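Local coordinates for 2-phospho-L-lactate guanylyltransferase (Methanosarcina mazei, PDB 2I5E), which probably catalyses the condensation of (2S)-2-phospholactate with GTP to give (2S)-lactyl-2-diphospho-5'-guanosine, a step in coenzyme F420 biosynthesis, at residues 22-35 with 187-199. Numbering follows the deposited sequence.
Sequences VLSLQEREEFVELM and GAAKDYIESKFRL
The Tyr192 side chain packs as a knob into the hole formed by Glu27, Glu30, Phe31 and Leu34 on helix 25-35. Its CG stands anti to the backbone N (chi1 180°), which carries the ring across to the other helix, where OH comes within 3.3 Å of Glu27 CA. Leu34 CD1 lies 3.6 Å from Tyr192 CB, the two side chains crossing at about a right angle. With an alanine here the ring and hydroxyl are gone, which would probably open a gap among the four residues of the hole and leave Leu34 CD1 only the CB to touch. Deeper in, the Phe31 ring has Ile193 CD1 over one face, a CH-pi contact 4.1 Å from the ring centroid, and CG of Met35 (selenomethionine) toward the rim of the opposite face. Ala189 CB packs 3.7 Å from Met35 CG; this small residue is consistent with the close backbones, Leu34 CA to Ala189 CA being 5.3 Å. At the other end, Val22 O and Leu23 CD1 meet the edge of the Phe197 ring, Val22 O being 3.5 Å from CZ. Lys196 NZ and Glu27 OE1 form the one salt bridge across the contact, its modelled 2.4 Å doubtfully short. Glu27 OE2 instead accepts from Ser24 N (2.7 Å), beside the capping box that starts the helix. Segments 25-35 and 188-194 run roughly antiparallel (153°), with Leu181 and Leu182 of helix 175-184 against Phe31 and Ile193, while Leu208 of strand 206-210 backs Phe197; the contact thus joins the C-terminal helix and hairpin to helix 25-45.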
loop_
_atom_site.group_PDB
_atom_site.type_symbol
_atom_site.label_atom_id
_atom_site.label_comp_id
_atom_site.label_asym_id
_atom_site.label_seq_id
_atom_site.Cartn_x
_atom_site.Cartn_y
_atom_site.Cartn_z
ATOM N N VAL A 22 -1.637 2.567 -22.415
ATOM C CA VAL A 22 -1.631 1.119 -22.332
ATOM C C VAL A 22 -2.896 0.329 -22.550
ATOM O O VAL A 22 -2.842 -0.806 -22.919
ATOM C CB VAL A 22 -0.728 0.489 -21.291
ATOM C CG1 VAL A 22 0.117 1.484 -20.595
ATOM C CG2 VAL A 22 -1.493 -0.325 -20.367
ATOM N N LEU A 23 -4.033 0.936 -22.300
ATOM C CA LEU A 23 -5.323 0.409 -22.706
ATOM C C LEU A 23 -6.096 1.371 -23.646
ATOM O O LEU A 23 -5.903 2.567 -23.620
ATOM C CB LEU A 23 -6.138 0.142 -21.449
ATOM C CG LEU A 23 -6.510 -1.220 -20.874
ATOM C CD1 LEU A 23 -5.644 -2.363 -21.248
ATOM C CD2 LEU A 23 -6.681 -1.145 -19.418
ATOM N N SER A 24 -6.979 0.824 -24.460
ATOM C CA SER A 24 -7.917 1.615 -25.225
ATOM C C SER A 24 -9.085 2.188 -24.448
ATOM O O SER A 24 -9.340 1.805 -23.352
ATOM C CB SER A 24 -8.419 0.855 -26.454
ATOM O OG SER A 24 -9.258 -0.209 -26.125
ATOM N N LEU A 25 -9.815 3.099 -25.057
ATOM C CA LEU A 25 -11.162 3.368 -24.631
ATOM C C LEU A 25 -11.898 2.096 -24.393
ATOM O O LEU A 25 -12.283 1.823 -23.303
ATOM C CB LEU A 25 -11.910 4.192 -25.647
ATOM C CG LEU A 25 -13.286 4.708 -25.246
ATOM C CD1 LEU A 25 -13.652 5.949 -26.018
ATOM C CD2 LEU A 25 -14.399 3.660 -25.380
ATOM N N GLN A 26 -12.138 1.321 -25.413
ATOM C CA GLN A 26 -12.989 0.185 -25.162
ATOM C C GLN A 26 -12.478 -0.647 -24.019
ATOM O O GLN A 26 -13.309 -1.195 -23.254
ATOM C CB GLN A 26 -13.118 -0.794 -26.334
ATOM C CG GLN A 26 -13.322 -0.249 -27.733
ATOM C CD GLN A 26 -13.204 -1.388 -28.735
ATOM O OE1 GLN A 26 -14.192 -1.761 -29.387
ATOM N NE2 GLN A 26 -12.009 -1.997 -28.809
ATOM N N GLU A 27 -11.138 -0.810 -23.916
ATOM C CA GLU A 27 -10.587 -1.701 -22.849
ATOM C C GLU A 27 -10.845 -1.130 -21.454
ATOM O O GLU A 27 -11.287 -1.840 -20.575
ATOM C CB GLU A 27 -9.109 -1.993 -23.057
ATOM C CG GLU A 27 -8.905 -2.913 -24.213
ATOM C CD GLU A 27 -7.485 -2.913 -24.740
ATOM O OE1 GLU A 27 -7.161 -3.975 -25.282
ATOM O OE2 GLU A 27 -6.723 -1.877 -24.647
ATOM N N ARG A 28 -10.552 0.169 -21.302
ATOM C CA ARG A 28 -10.847 0.895 -20.101
ATOM C C ARG A 28 -12.259 0.672 -19.623
ATOM O O ARG A 28 -12.472 0.366 -18.492
ATOM C CB ARG A 28 -10.559 2.368 -20.332
ATOM C CG ARG A 28 -9.062 2.601 -20.329
ATOM C CD ARG A 28 -8.690 3.875 -21.190
ATOM N NE ARG A 28 -9.603 4.982 -20.847
ATOM C CZ ARG A 28 -9.762 6.131 -21.524
ATOM N NH1 ARG A 28 -9.073 6.367 -22.655
ATOM N NH2 ARG A 28 -10.641 7.043 -21.059
ATOM N N GLU A 29 -13.256 0.827 -20.493
ATOM C CA GLU A 29 -14.620 0.770 -20.052
ATOM C C GLU A 29 -14.914 -0.658 -19.639
ATOM O O GLU A 29 -15.584 -0.895 -18.644
ATOM C CB GLU A 29 -15.573 1.192 -21.189
ATOM C CG GLU A 29 -15.388 2.600 -21.636
ATOM C CD GLU A 29 -16.619 3.134 -22.302
ATOM O OE1 GLU A 29 -16.651 4.348 -22.418
ATOM O OE2 GLU A 29 -17.551 2.359 -22.667
ATOM N N GLU A 30 -14.436 -1.635 -20.391
ATOM C CA GLU A 30 -14.672 -3.054 -19.953
ATOM C C GLU A 30 -14.023 -3.431 -18.598
ATOM O O GLU A 30 -14.647 -4.044 -17.766
ATOM C CB GLU A 30 -14.220 -4.031 -21.030
ATOM C CG GLU A 30 -15.409 -4.774 -21.595
ATOM C CD GLU A 30 -15.655 -6.130 -20.973
ATOM O OE1 GLU A 30 -16.191 -6.214 -19.815
ATOM O OE2 GLU A 30 -15.336 -7.121 -21.726
ATOM N N PHE A 31 -12.756 -3.068 -18.431
ATOM C CA PHE A 31 -12.017 -3.271 -17.223
ATOM C C PHE A 31 -12.823 -2.718 -16.035
ATOM O O PHE A 31 -13.233 -3.424 -15.169
ATOM C CB PHE A 31 -10.668 -2.539 -17.365
ATOM C CG PHE A 31 -9.726 -2.801 -16.248
ATOM C CD1 PHE A 31 -9.584 -4.099 -15.743
ATOM C CD2 PHE A 31 -8.982 -1.769 -15.690
ATOM C CE1 PHE A 31 -8.767 -4.359 -14.723
ATOM C CE2 PHE A 31 -8.108 -2.026 -14.646
ATOM C CZ PHE A 31 -7.983 -3.319 -14.180
ATOM N N VAL A 32 -13.075 -1.417 -16.030
ATOM C CA VAL A 32 -13.834 -0.723 -14.994
ATOM C C VAL A 32 -15.150 -1.462 -14.602
ATOM O O VAL A 32 -15.475 -1.685 -13.438
ATOM C CB VAL A 32 -14.008 0.677 -15.628
ATOM C CG1 VAL A 32 -15.443 1.136 -15.829
ATOM C CG2 VAL A 32 -12.962 1.695 -15.116
ATOM N N GLU A 33 -15.892 -1.899 -15.591
ATOM C CA GLU A 33 -17.122 -2.687 -15.355
ATOM C C GLU A 33 -16.796 -3.954 -14.598
ATOM O O GLU A 33 -17.465 -4.315 -13.632
ATOM C CB GLU A 33 -17.773 -3.076 -16.679
ATOM C CG GLU A 33 -19.055 -3.927 -16.440
ATOM C CD GLU A 33 -19.900 -4.064 -17.735
ATOM O OE1 GLU A 33 -20.189 -3.031 -18.366
ATOM O OE2 GLU A 33 -20.273 -5.221 -18.098
ATOM N N LEU A 34 -15.746 -4.655 -15.024
ATOM C CA LEU A 34 -15.324 -5.884 -14.228
ATOM C C LEU A 34 -14.944 -5.513 -12.782
ATOM O O LEU A 34 -15.288 -6.230 -11.847
ATOM C CB LEU A 34 -14.184 -6.672 -14.916
ATOM C CG LEU A 34 -14.449 -7.119 -16.330
ATOM C CD1 LEU A 34 -13.229 -7.758 -16.935
ATOM C CD2 LEU A 34 -15.661 -8.061 -16.378
HETATM N N MSE A 35 -14.232 -4.401 -12.605
HETATM C CA MSE A 35 -13.843 -3.967 -11.245
HETATM C C MSE A 35 -15.044 -3.626 -10.429
HETATM O O MSE A 35 -15.110 -4.047 -9.289
HETATM C CB MSE A 35 -12.856 -2.822 -11.270
HETATM C CG MSE A 35 -11.463 -3.313 -11.655
HETATM SE SE MSE A 35 -10.127 -1.974 -11.316
HETATM C CE MSE A 35 -10.570 -0.515 -12.596
ATOM N N GLY A 187 -9.426 -13.232 -9.941
ATOM C CA GLY A 187 -10.761 -12.886 -10.401
ATOM C C GLY A 187 -10.723 -12.198 -11.743
ATOM O O GLY A 187 -9.666 -12.109 -12.397
ATOM N N ALA A 188 -11.889 -11.727 -12.125
ATOM C CA ALA A 188 -12.171 -11.470 -13.525
ATOM C C ALA A 188 -11.326 -10.257 -13.991
ATOM O O ALA A 188 -10.797 -10.250 -15.115
ATOM C CB ALA A 188 -13.662 -11.213 -13.688
ATOM N N ALA A 189 -11.162 -9.257 -13.108
ATOM C CA ALA A 189 -10.532 -8.025 -13.564
ATOM C C ALA A 189 -9.083 -8.416 -13.849
ATOM O O ALA A 189 -8.524 -8.124 -14.919
ATOM C CB ALA A 189 -10.685 -6.899 -12.414
ATOM N N LYS A 190 -8.493 -9.174 -12.916
ATOM C CA LYS A 190 -7.135 -9.682 -13.061
ATOM C C LYS A 190 -7.017 -10.558 -14.318
ATOM O O LYS A 190 -6.109 -10.373 -15.154
ATOM C CB LYS A 190 -6.719 -10.423 -11.785
ATOM C CG LYS A 190 -5.208 -10.905 -11.794
ATOM C CD LYS A 190 -5.126 -12.429 -12.054
ATOM C CE LYS A 190 -3.664 -12.942 -12.027
ATOM N NZ LYS A 190 -2.893 -12.669 -10.689
ATOM N N ASP A 191 -7.979 -11.449 -14.528
ATOM C CA ASP A 191 -7.873 -12.363 -15.760
ATOM C C ASP A 191 -7.921 -11.558 -16.996
ATOM O O ASP A 191 -7.315 -11.935 -17.964
ATOM C CB ASP A 191 -9.003 -13.418 -15.799
ATOM C CG ASP A 191 -9.045 -14.219 -14.551
ATOM O OD1 ASP A 191 -7.962 -14.331 -13.952
ATOM O OD2 ASP A 191 -10.110 -14.685 -14.128
ATOM N N TYR A 192 -8.654 -10.440 -16.962
ATOM C CA TYR A 192 -8.808 -9.604 -18.146
ATOM C C TYR A 192 -7.463 -9.028 -18.544
ATOM O O TYR A 192 -7.033 -9.114 -19.683
ATOM C CB TYR A 192 -9.876 -8.476 -17.863
ATOM C CG TYR A 192 -10.149 -7.492 -19.031
ATOM C CD1 TYR A 192 -11.063 -7.821 -20.053
ATOM C CD2 TYR A 192 -9.484 -6.274 -19.122
ATOM C CE1 TYR A 192 -11.313 -6.984 -21.168
ATOM C CE2 TYR A 192 -9.715 -5.396 -20.221
ATOM C CZ TYR A 192 -10.656 -5.765 -21.237
ATOM O OH TYR A 192 -10.942 -4.891 -22.303
ATOM N N ILE A 193 -6.791 -8.433 -17.572
ATOM C CA ILE A 193 -5.431 -7.894 -17.729
ATOM C C ILE A 193 -4.472 -9.019 -18.056
ATOM O O ILE A 193 -3.682 -8.886 -18.932
ATOM C CB ILE A 193 -4.973 -7.160 -16.395
ATOM C CG1 ILE A 193 -5.885 -5.984 -16.133
ATOM C CG2 ILE A 193 -3.471 -6.702 -16.519
ATOM C CD1 ILE A 193 -5.820 -4.933 -17.241
ATOM N N GLU A 194 -4.535 -10.126 -17.307
ATOM C CA GLU A 194 -3.585 -11.269 -17.555
ATOM C C GLU A 194 -3.667 -11.799 -18.995
ATOM O O GLU A 194 -2.691 -12.250 -19.516
ATOM C CB GLU A 194 -3.832 -12.404 -16.571
ATOM C CG GLU A 194 -2.507 -13.100 -16.328
ATOM C CD GLU A 194 -2.632 -14.398 -15.681
ATOM O OE1 GLU A 194 -3.661 -14.570 -14.978
ATOM O OE2 GLU A 194 -1.715 -15.257 -15.886
ATOM N N SER A 195 -4.840 -11.631 -19.636
ATOM C CA SER A 195 -5.085 -12.004 -21.021
ATOM C C SER A 195 -4.445 -11.061 -22.007
ATOM O O SER A 195 -4.380 -11.367 -23.181
ATOM C CB SER A 195 -6.631 -12.154 -21.254
ATOM O OG SER A 195 -7.280 -10.896 -21.437
ATOM N N LYS A 196 -3.960 -9.911 -21.556
ATOM C CA LYS A 196 -3.395 -8.941 -22.430
ATOM C C LYS A 196 -1.960 -8.647 -22.100
ATOM O O LYS A 196 -1.294 -8.162 -22.958
ATOM C CB LYS A 196 -4.219 -7.608 -22.428
ATOM C CG LYS A 196 -5.752 -7.807 -22.836
ATOM C CD LYS A 196 -6.605 -6.496 -22.578
ATOM C CE LYS A 196 -7.977 -6.639 -23.209
ATOM N NZ LYS A 196 -7.924 -6.148 -24.644
ATOM N N PHE A 197 -1.503 -8.874 -20.857
ATOM C CA PHE A 197 -0.108 -8.579 -20.465
ATOM C C PHE A 197 0.502 -9.683 -19.617
ATOM O O PHE A 197 -0.195 -10.494 -19.008
ATOM C CB PHE A 197 -0.038 -7.288 -19.639
ATOM C CG PHE A 197 -0.690 -6.115 -20.281
ATOM C CD1 PHE A 197 0.085 -5.224 -21.031
ATOM C CD2 PHE A 197 -2.060 -5.861 -20.080
ATOM C CE1 PHE A 197 -0.477 -4.100 -21.637
ATOM C CE2 PHE A 197 -2.661 -4.739 -20.664
ATOM C CZ PHE A 197 -1.890 -3.869 -21.483
ATOM N N ARG A 198 1.811 -9.643 -19.504
ATOM C CA ARG A 198 2.588 -10.433 -18.607
ATOM C C ARG A 198 3.485 -9.523 -17.813
ATOM O O ARG A 198 3.773 -8.399 -18.229
ATOM C CB ARG A 198 3.490 -11.405 -19.441
ATOM C CG ARG A 198 3.735 -10.876 -20.802
ATOM C CD ARG A 198 4.433 -11.855 -21.726
ATOM N NE ARG A 198 5.753 -11.733 -21.293
ATOM C CZ ARG A 198 6.799 -11.286 -21.975
ATOM N NH1 ARG A 198 6.756 -10.961 -23.253
ATOM N NH2 ARG A 198 7.935 -11.238 -21.290
ATOM N N LEU A 199 3.989 -10.017 -16.680
ATOM C CA LEU A 199 5.107 -9.374 -15.950
ATOM C C LEU A 199 6.506 -9.744 -16.502
ATOM O O LEU A 199 6.794 -10.862 -16.815
ATOM C CB LEU A 199 5.014 -9.748 -14.458
ATOM C CG LEU A 199 3.626 -9.363 -13.896
ATOM C CD1 LEU A 199 3.364 -9.836 -12.464
ATOM C CD2 LEU A 199 3.366 -7.795 -13.998
#